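Local coordinates for uncharacterized protein C4B3.07 (Schizosaccharomyces pombe, PDB 3QTM) that is required for correct translation termination, stabilises the released N-terminal domain of the transcription factor Sre1 and directly inhibits Ofd1, at residues A[37-42]-A[88-93]; A[106-111]-A[119-124]; A[280-285]-A[289-294]. One frame throughout, in Å; residues are numbered along the deposited sequence.

Followed from the N terminus, the three contacts come in series, each closing before the next opens, so none nests in or crosses another. Contact 1 closes the longest loop: 45 residues, 36 of them helical, separate 37-42 at the start of helix 38-58 from 88-93 after helix 84-87. In contact 2, seven non-helical residues separate 106-111 from 119-124, which lie on helices 97-110 and 119-142. In contact 3, three residues separate 280-285 from 289-294. Contacts 1 and 2 share the N-terminal Nro1 region, their centres about 23 Å apart; contact 3 belongs to the C-terminal region, its centre about 37 Å from that of contact 2, across the chain's centre.

Contact 1 (A[37-42]-A[88-93]); sequences DIDASV and QKRLKE
In this all-helical protein of the TPR clan, the start of helix 38-58 meets the connection that follows helix 84-87, and R90, in a short 3-10 segment there, makes both direct contacts, with D39 and V42. D39 OD2 and R90 NH1, 3.1 Å apart, form a salt bridge. The carboxylate oxygen lies in the guanidinium plane, at its edge, and the two flat groups are nearly coplanar, 19° apart. V42 comes from another direction: its CG1 lies over one face of the guanidinium, off-centre, 3.4 Å from R90 NH1 and 3.5 Å from R90 CZ. That methyl stands anti to the backbone N of V42 (chi1 163°), which turns it to the arginine. The R90 chain bends at chi2 and chi3, and its end presents an edge to D39 and a face to V42. R90 NH2 also hydrogen-bonds to OG of S43, the residue after V42, so the arginine grips the same helix start; the two polar contacts, with V42 over one face, probably restrict how the guanidinium can turn. K89 NZ, 4.7 Å from D39 OD1, is not in contact but would probably add to the positive field at this carboxylate. The helix start is itself capped: D37 occupies the N-cap position, and its OD2 accepts from A40 N at 3.2 Å, with the donor well above the carboxylate plane.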
# COMPACT_ATOMS: atom_id res chain seq x y z
N ASP A 37 18.41 -6.54 -7.83
CA ASP A 37 19.06 -7.84 -8.01
C ASP A 37 18.03 -8.92 -7.74
O ASP A 37 17.97 -9.47 -6.65
CB ASP A 37 20.24 -7.99 -7.06
CG ASP A 37 21.12 -9.19 -7.42
OD1 ASP A 37 22.26 -9.25 -6.92
OD2 ASP A 37 20.67 -10.06 -8.22
N ILE A 38 17.22 -9.21 -8.75
CA ILE A 38 16.07 -10.08 -8.60
C ILE A 38 16.46 -11.55 -8.47
O ILE A 38 15.82 -12.31 -7.74
CB ILE A 38 15.10 -9.91 -9.79
CG1 ILE A 38 14.50 -8.51 -9.77
CG2 ILE A 38 14.01 -10.95 -9.74
CD1 ILE A 38 13.40 -8.32 -10.78
N ASP A 39 17.51 -11.95 -9.17
CA ASP A 39 17.93 -13.34 -9.07
C ASP A 39 18.49 -13.66 -7.69
O ASP A 39 18.24 -14.75 -7.17
CB ASP A 39 18.92 -13.72 -10.17
CG ASP A 39 18.24 -14.45 -11.31
OD1 ASP A 39 18.29 -13.94 -12.45
OD2 ASP A 39 17.64 -15.54 -11.05
N ALA A 40 19.23 -12.72 -7.11
CA ALA A 40 19.70 -12.88 -5.74
C ALA A 40 18.51 -12.96 -4.79
O ALA A 40 18.48 -13.80 -3.89
CB ALA A 40 20.60 -11.73 -5.35
N SER A 41 17.53 -12.08 -4.98
CA SER A 41 16.35 -12.06 -4.12
C SER A 41 15.66 -13.41 -4.16
O SER A 41 15.29 -13.97 -3.12
CB SER A 41 15.38 -10.94 -4.54
OG SER A 41 14.32 -10.78 -3.58
N VAL A 42 15.54 -13.97 -5.36
CA VAL A 42 14.87 -15.24 -5.57
C VAL A 42 15.61 -16.36 -4.82
O VAL A 42 14.98 -17.18 -4.17
CB VAL A 42 14.74 -15.58 -7.06
CG1 VAL A 42 14.44 -17.06 -7.26
CG2 VAL A 42 13.67 -14.70 -7.72
N GLN A 88 9.95 -18.98 -11.44
CA GLN A 88 9.39 -20.15 -12.09
C GLN A 88 10.45 -20.95 -12.83
O GLN A 88 10.30 -22.16 -13.02
CB GLN A 88 8.24 -19.75 -13.04
CG GLN A 88 8.69 -18.98 -14.28
CD GLN A 88 7.52 -18.55 -15.15
OE1 GLN A 88 6.56 -19.30 -15.31
NE2 GLN A 88 7.60 -17.35 -15.69
N LYS A 89 11.53 -20.29 -13.25
CA LYS A 89 12.61 -20.98 -13.96
C LYS A 89 13.25 -22.09 -13.12
O LYS A 89 13.87 -22.99 -13.67
CB LYS A 89 13.68 -19.99 -14.44
CG LYS A 89 13.13 -18.87 -15.31
CD LYS A 89 14.23 -18.08 -16.03
CE LYS A 89 15.22 -17.48 -15.05
NZ LYS A 89 16.25 -16.61 -15.72
N ARG A 90 13.09 -22.03 -11.80
CA ARG A 90 13.74 -23.01 -10.93
C ARG A 90 12.74 -24.08 -10.49
O ARG A 90 13.05 -24.94 -9.67
CB ARG A 90 14.34 -22.32 -9.69
CG ARG A 90 14.37 -20.80 -9.76
CD ARG A 90 15.77 -20.22 -9.98
NE ARG A 90 16.50 -20.07 -8.73
CZ ARG A 90 17.14 -18.96 -8.32
NH1 ARG A 90 17.17 -17.87 -9.06
NH2 ARG A 90 17.78 -18.97 -7.15
N LEU A 91 11.54 -24.04 -11.05
CA LEU A 91 10.47 -24.93 -10.62
C LEU A 91 9.93 -25.78 -11.77
O LEU A 91 10.12 -25.42 -12.94
CB LEU A 91 9.34 -24.10 -10.00
CG LEU A 91 9.73 -23.21 -8.81
CD1 LEU A 91 8.59 -22.26 -8.41
CD2 LEU A 91 10.16 -24.07 -7.63
N LYS A 92 9.26 -26.89 -11.45
CA LYS A 92 8.53 -27.66 -12.45
C LYS A 92 7.44 -26.78 -13.05
O LYS A 92 7.00 -25.83 -12.42
CB LYS A 92 7.90 -28.91 -11.84
CG LYS A 92 8.90 -29.89 -11.23
CD LYS A 92 8.20 -31.14 -10.69
CE LYS A 92 9.19 -32.15 -10.14
NZ LYS A 92 8.59 -33.50 -9.95
N GLU A 93 7.01 -27.09 -14.27
CA GLU A 93 6.11 -26.20 -15.00
C GLU A 93 4.69 -26.22 -14.43
O GLU A 93 3.89 -25.34 -14.71
CB GLU A 93 6.09 -26.53 -16.50
CG GLU A 93 5.03 -27.56 -16.93
CD GLU A 93 3.69 -26.92 -17.32
OE1 GLU A 93 2.65 -27.62 -17.23
OE2 GLU A 93 3.69 -25.73 -17.71

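Contact 2 (A[106-111]-A[119-124]); sequences ERAQLG and SRLFLA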
# COMPACT_ATOMS: atom_id res chain seq x y z
N GLU A 106 -2.46 -20.01 3.20
CA GLU A 106 -2.64 -21.20 4.03
C GLU A 106 -1.56 -21.28 5.13
O GLU A 106 -1.86 -21.60 6.30
CB GLU A 106 -2.63 -22.46 3.18
CG GLU A 106 -3.69 -22.48 2.08
CD GLU A 106 -5.05 -22.90 2.61
OE1 GLU A 106 -5.12 -23.37 3.76
OE2 GLU A 106 -6.05 -22.76 1.88
N ARG A 107 -0.32 -20.98 4.75
CA ARG A 107 0.79 -20.99 5.70
C ARG A 107 0.52 -19.99 6.83
O ARG A 107 0.69 -20.29 8.00
CB ARG A 107 2.12 -20.68 5.01
CG ARG A 107 3.30 -20.43 5.98
CD ARG A 107 3.38 -21.47 7.10
NE ARG A 107 3.48 -22.83 6.57
CZ ARG A 107 3.52 -23.93 7.32
NH1 ARG A 107 3.50 -23.86 8.64
NH2 ARG A 107 3.60 -25.11 6.73
N ALA A 108 0.08 -18.79 6.46
CA ALA A 108 -0.20 -17.76 7.46
C ALA A 108 -1.41 -18.14 8.34
O ALA A 108 -1.41 -17.91 9.55
CB ALA A 108 -0.39 -16.39 6.79
N GLN A 109 -2.43 -18.74 7.74
CA GLN A 109 -3.59 -19.17 8.52
C GLN A 109 -3.21 -20.25 9.54
O GLN A 109 -3.76 -20.30 10.64
CB GLN A 109 -4.75 -19.61 7.61
CG GLN A 109 -5.41 -18.45 6.89
CD GLN A 109 -6.41 -18.90 5.83
OE1 GLN A 109 -6.45 -20.06 5.43
NE2 GLN A 109 -7.22 -17.96 5.35
N LEU A 110 -2.26 -21.11 9.18
CA LEU A 110 -1.74 -22.09 10.13
C LEU A 110 -1.17 -21.43 11.38
O LEU A 110 -1.17 -22.04 12.45
CB LEU A 110 -0.69 -22.97 9.47
CG LEU A 110 -1.23 -24.04 8.53
CD1 LEU A 110 -0.09 -24.69 7.74
CD2 LEU A 110 -2.02 -25.07 9.33
N GLY A 111 -0.69 -20.20 11.24
CA GLY A 111 -0.13 -19.47 12.35
C GLY A 111 -1.14 -18.92 13.34
O GLY A 111 -0.76 -18.52 14.44
N SER A 119 1.45 -9.43 15.24
CA SER A 119 1.61 -8.33 14.28
C SER A 119 2.16 -8.77 12.92
O SER A 119 1.58 -8.46 11.88
CB SER A 119 2.51 -7.25 14.89
OG SER A 119 1.87 -6.66 16.01
N ARG A 120 3.26 -9.51 12.93
CA ARG A 120 3.88 -9.93 11.68
C ARG A 120 2.96 -10.89 10.93
O ARG A 120 2.90 -10.87 9.72
CB ARG A 120 5.27 -10.54 11.91
CG ARG A 120 6.34 -9.50 12.24
CD ARG A 120 7.63 -10.14 12.78
NE ARG A 120 8.52 -9.09 13.29
CZ ARG A 120 9.55 -8.59 12.62
NH1 ARG A 120 9.87 -9.05 11.41
NH2 ARG A 120 10.27 -7.61 13.16
N LEU A 121 2.23 -11.72 11.67
CA LEU A 121 1.32 -12.67 11.05
C LEU A 121 0.16 -11.92 10.41
O LEU A 121 -0.25 -12.25 9.29
CB LEU A 121 0.80 -13.69 12.06
CG LEU A 121 0.06 -14.86 11.39
CD1 LEU A 121 1.06 -15.75 10.62
CD2 LEU A 121 -0.78 -15.68 12.38
N PHE A 122 -0.36 -10.92 11.11
CA PHE A 122 -1.49 -10.15 10.61
C PHE A 122 -1.10 -9.44 9.32
O PHE A 122 -1.90 -9.37 8.39
CB PHE A 122 -1.99 -9.14 11.66
CG PHE A 122 -2.88 -9.76 12.72
CD1 PHE A 122 -2.95 -11.14 12.87
CD2 PHE A 122 -3.62 -8.96 13.58
CE1 PHE A 122 -3.76 -11.71 13.84
CE2 PHE A 122 -4.43 -9.51 14.56
CZ PHE A 122 -4.50 -10.89 14.69
N LEU A 123 0.14 -8.96 9.27
CA LEU A 123 0.62 -8.27 8.08
C LEU A 123 0.76 -9.25 6.92
O LEU A 123 0.35 -8.94 5.80
CB LEU A 123 1.94 -7.53 8.35
CG LEU A 123 2.64 -6.80 7.19
CD1 LEU A 123 1.80 -5.65 6.63
CD2 LEU A 123 4.02 -6.27 7.61
N ALA A 124 1.33 -10.43 7.18
CA ALA A 124 1.47 -11.47 6.16
C ALA A 124 0.12 -11.91 5.61
O ALA A 124 -0.02 -12.14 4.40
CB ALA A 124 2.21 -12.69 6.74
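L121, near the start of helix 119-142, points its side chain at the last turn of helix 97-110 and places its two methyls on different parts of it. The pair belongs to a helical hairpin, two consecutive helices joined by a short linker, in the N-terminal part of this TPR-clan protein. The backbones come nearest at A108 and L121, whose CA atoms are 6.4 Å apart, a close approach consistent with the small side chain of A108. CG of L121 is anti to its own backbone N (chi1 -169°), and from there the isopropyl group forks toward the neighbouring helix. One branch, CD1, settles against A108: it is 4.1 Å from A108 CB and closer still, 3.5 Å, to A108 O. The other branch, CD2, reaches the chain one turn further on, where it lies 3.4 Å from G111 C and 3.5 Å from G111 O. Each methyl therefore rests largely on backbone, and the leucine straddles the stretch from A108 to G111. G111 suits this fit, since a CB modelled on it would clash with CD1 of L121. The carbonyl of A108 is not left without a polar partner by the methyl beside it, because A108 O accepts from G111 N at 2.9 Å. All three touching residues are buried. A108 also touches S74 of helix 67-82 and L125 one turn along from L121, so its methyl sits where three helices converge. No hydrogen bond or salt bridge crosses between 106-111 and 119-124; the direct contact is van der Waals in kind, and any selectivity in this pairing would probably rest on shape, with a branched side chain matched to an alanine and a glycine.

Contact 3 (A[280-285]-A[289-294]); sequences NVIYTL and PERLLK
Y283 and I282, in the last turns of helix 262-285, face R291 and L292 across the short connection to helix 292-305, forming the tight end of a helical hairpin in the C-terminal Nro1 region. The van der Waals contacts centre on the tyrosine. Its CG is anti to the backbone N (chi1 -165°), which carries the ring toward 289-294; there Y283 CZ lies 4.1 Å from L292 CD2, and the hydroxyl lies against a methyl, Y283 OH to L292 CD1 at 3.7 Å. Of R291 it is the aliphatic CB that meets the ring, 4.0 Å from Y283 CD1; the guanidinium plane is turned 79° from that of the ring. Replacing the tyrosine with an alanine is likely to open a gap beside L292 and leave CB of R291 without its aromatic neighbour. The second kind of contact sets a methyl against a cation: I282 CG2 sits over one guanidinium face of R291, nearer its periphery than its middle, 3.5 Å from R291 NH1. The arginine, extended from CG to NE, crosses I282 at about a right angle. Charge is met outside the segments, where R291 NH2 pairs with D286 and NH1 with E237. Y283 stacks on W279 of its own helix, which L292 also touches. Through E237, and through I282 on L233 and L240, the hairpin joins helix 229-254; both Y283 and L292 touch E325 of helix 309-328.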
# COMPACT_ATOMS: atom_id res chain seq x y z
N ASN A 280 3.07 19.51 1.54
CA ASN A 280 4.10 20.31 2.21
C ASN A 280 5.15 19.46 2.92
O ASN A 280 6.34 19.78 2.90
CB ASN A 280 3.48 21.33 3.18
CG ASN A 280 3.10 22.63 2.48
OD1 ASN A 280 1.95 23.06 2.53
ND2 ASN A 280 4.06 23.25 1.81
N VAL A 281 4.72 18.37 3.55
CA VAL A 281 5.65 17.45 4.17
C VAL A 281 6.56 16.86 3.09
O VAL A 281 7.77 16.78 3.26
CB VAL A 281 4.92 16.31 4.90
CG1 VAL A 281 5.90 15.19 5.26
CG2 VAL A 281 4.18 16.85 6.15
N ILE A 282 5.97 16.46 1.96
CA ILE A 282 6.71 15.90 0.85
C ILE A 282 7.71 16.92 0.28
O ILE A 282 8.86 16.58 0.00
CB ILE A 282 5.76 15.40 -0.26
CG1 ILE A 282 4.99 14.17 0.24
CG2 ILE A 282 6.52 15.07 -1.54
CD1 ILE A 282 3.75 13.84 -0.59
N TYR A 283 7.27 18.16 0.14
CA TYR A 283 8.12 19.21 -0.44
C TYR A 283 9.30 19.51 0.48
O TYR A 283 10.38 19.83 0.01
CB TYR A 283 7.30 20.47 -0.72
CG TYR A 283 7.97 21.48 -1.63
CD1 TYR A 283 8.41 21.12 -2.91
CD2 TYR A 283 8.15 22.80 -1.23
CE1 TYR A 283 9.00 22.04 -3.75
CE2 TYR A 283 8.74 23.73 -2.07
CZ TYR A 283 9.16 23.34 -3.33
OH TYR A 283 9.75 24.25 -4.18
N THR A 284 9.09 19.39 1.78
CA THR A 284 10.18 19.56 2.73
C THR A 284 11.17 18.40 2.69
O THR A 284 12.35 18.55 3.04
CB THR A 284 9.67 19.69 4.17
OG1 THR A 284 8.77 20.80 4.26
CG2 THR A 284 10.83 19.89 5.13
N LEU A 285 10.70 17.23 2.28
CA LEU A 285 11.54 16.03 2.25
C LEU A 285 12.37 15.97 0.97
O LEU A 285 13.57 15.71 1.00
CB LEU A 285 10.68 14.77 2.37
CG LEU A 285 10.01 14.58 3.73
CD1 LEU A 285 8.93 13.48 3.67
CD2 LEU A 285 11.07 14.26 4.79
N PRO A 289 11.37 21.44 -7.87
CA PRO A 289 10.48 22.47 -8.43
C PRO A 289 9.27 21.88 -9.13
O PRO A 289 8.22 22.51 -9.13
CB PRO A 289 11.37 23.19 -9.46
CG PRO A 289 12.77 22.78 -9.16
CD PRO A 289 12.69 21.43 -8.52
N GLU A 290 9.40 20.70 -9.72
CA GLU A 290 8.28 20.13 -10.46
C GLU A 290 7.12 19.75 -9.53
O GLU A 290 5.97 19.64 -9.96
CB GLU A 290 8.72 18.95 -11.33
CG GLU A 290 8.79 17.60 -10.61
CD GLU A 290 9.99 17.49 -9.67
OE1 GLU A 290 10.90 18.35 -9.72
OE2 GLU A 290 10.03 16.51 -8.88
N ARG A 291 7.42 19.57 -8.25
CA ARG A 291 6.37 19.26 -7.27
C ARG A 291 5.35 20.40 -7.16
O ARG A 291 4.18 20.17 -6.86
CB ARG A 291 6.99 18.95 -5.91
CG ARG A 291 7.79 17.64 -5.89
CD ARG A 291 8.10 17.21 -4.46
NE ARG A 291 8.91 16.00 -4.43
CZ ARG A 291 8.45 14.77 -4.67
NH1 ARG A 291 7.17 14.58 -4.99
NH2 ARG A 291 9.29 13.74 -4.61
N LEU A 292 5.79 21.63 -7.43
CA LEU A 292 4.91 22.79 -7.33
C LEU A 292 3.67 22.65 -8.22
O LEU A 292 2.61 23.17 -7.88
CB LEU A 292 5.67 24.09 -7.61
CG LEU A 292 6.70 24.45 -6.53
CD1 LEU A 292 7.79 25.35 -7.06
CD2 LEU A 292 6.03 25.06 -5.30
N LEU A 293 3.79 21.92 -9.32
CA LEU A 293 2.63 21.68 -10.18
C LEU A 293 1.56 20.83 -9.48
O LEU A 293 0.38 21.03 -9.71
CB LEU A 293 3.04 21.02 -11.49
CG LEU A 293 4.06 21.80 -12.32
CD1 LEU A 293 4.37 21.05 -13.63
CD2 LEU A 293 3.56 23.23 -12.59
N LYS A 294 1.97 19.89 -8.64
CA LYS A 294 1.03 19.11 -7.84
C LYS A 294 0.28 19.99 -6.84
O LYS A 294 -0.93 19.84 -6.64
CB LYS A 294 1.74 17.97 -7.11
CG LYS A 294 0.83 17.15 -6.21
CD LYS A 294 -0.41 16.69 -6.97
CE LYS A 294 -1.19 15.64 -6.20
NZ LYS A 294 -0.39 14.41 -6.03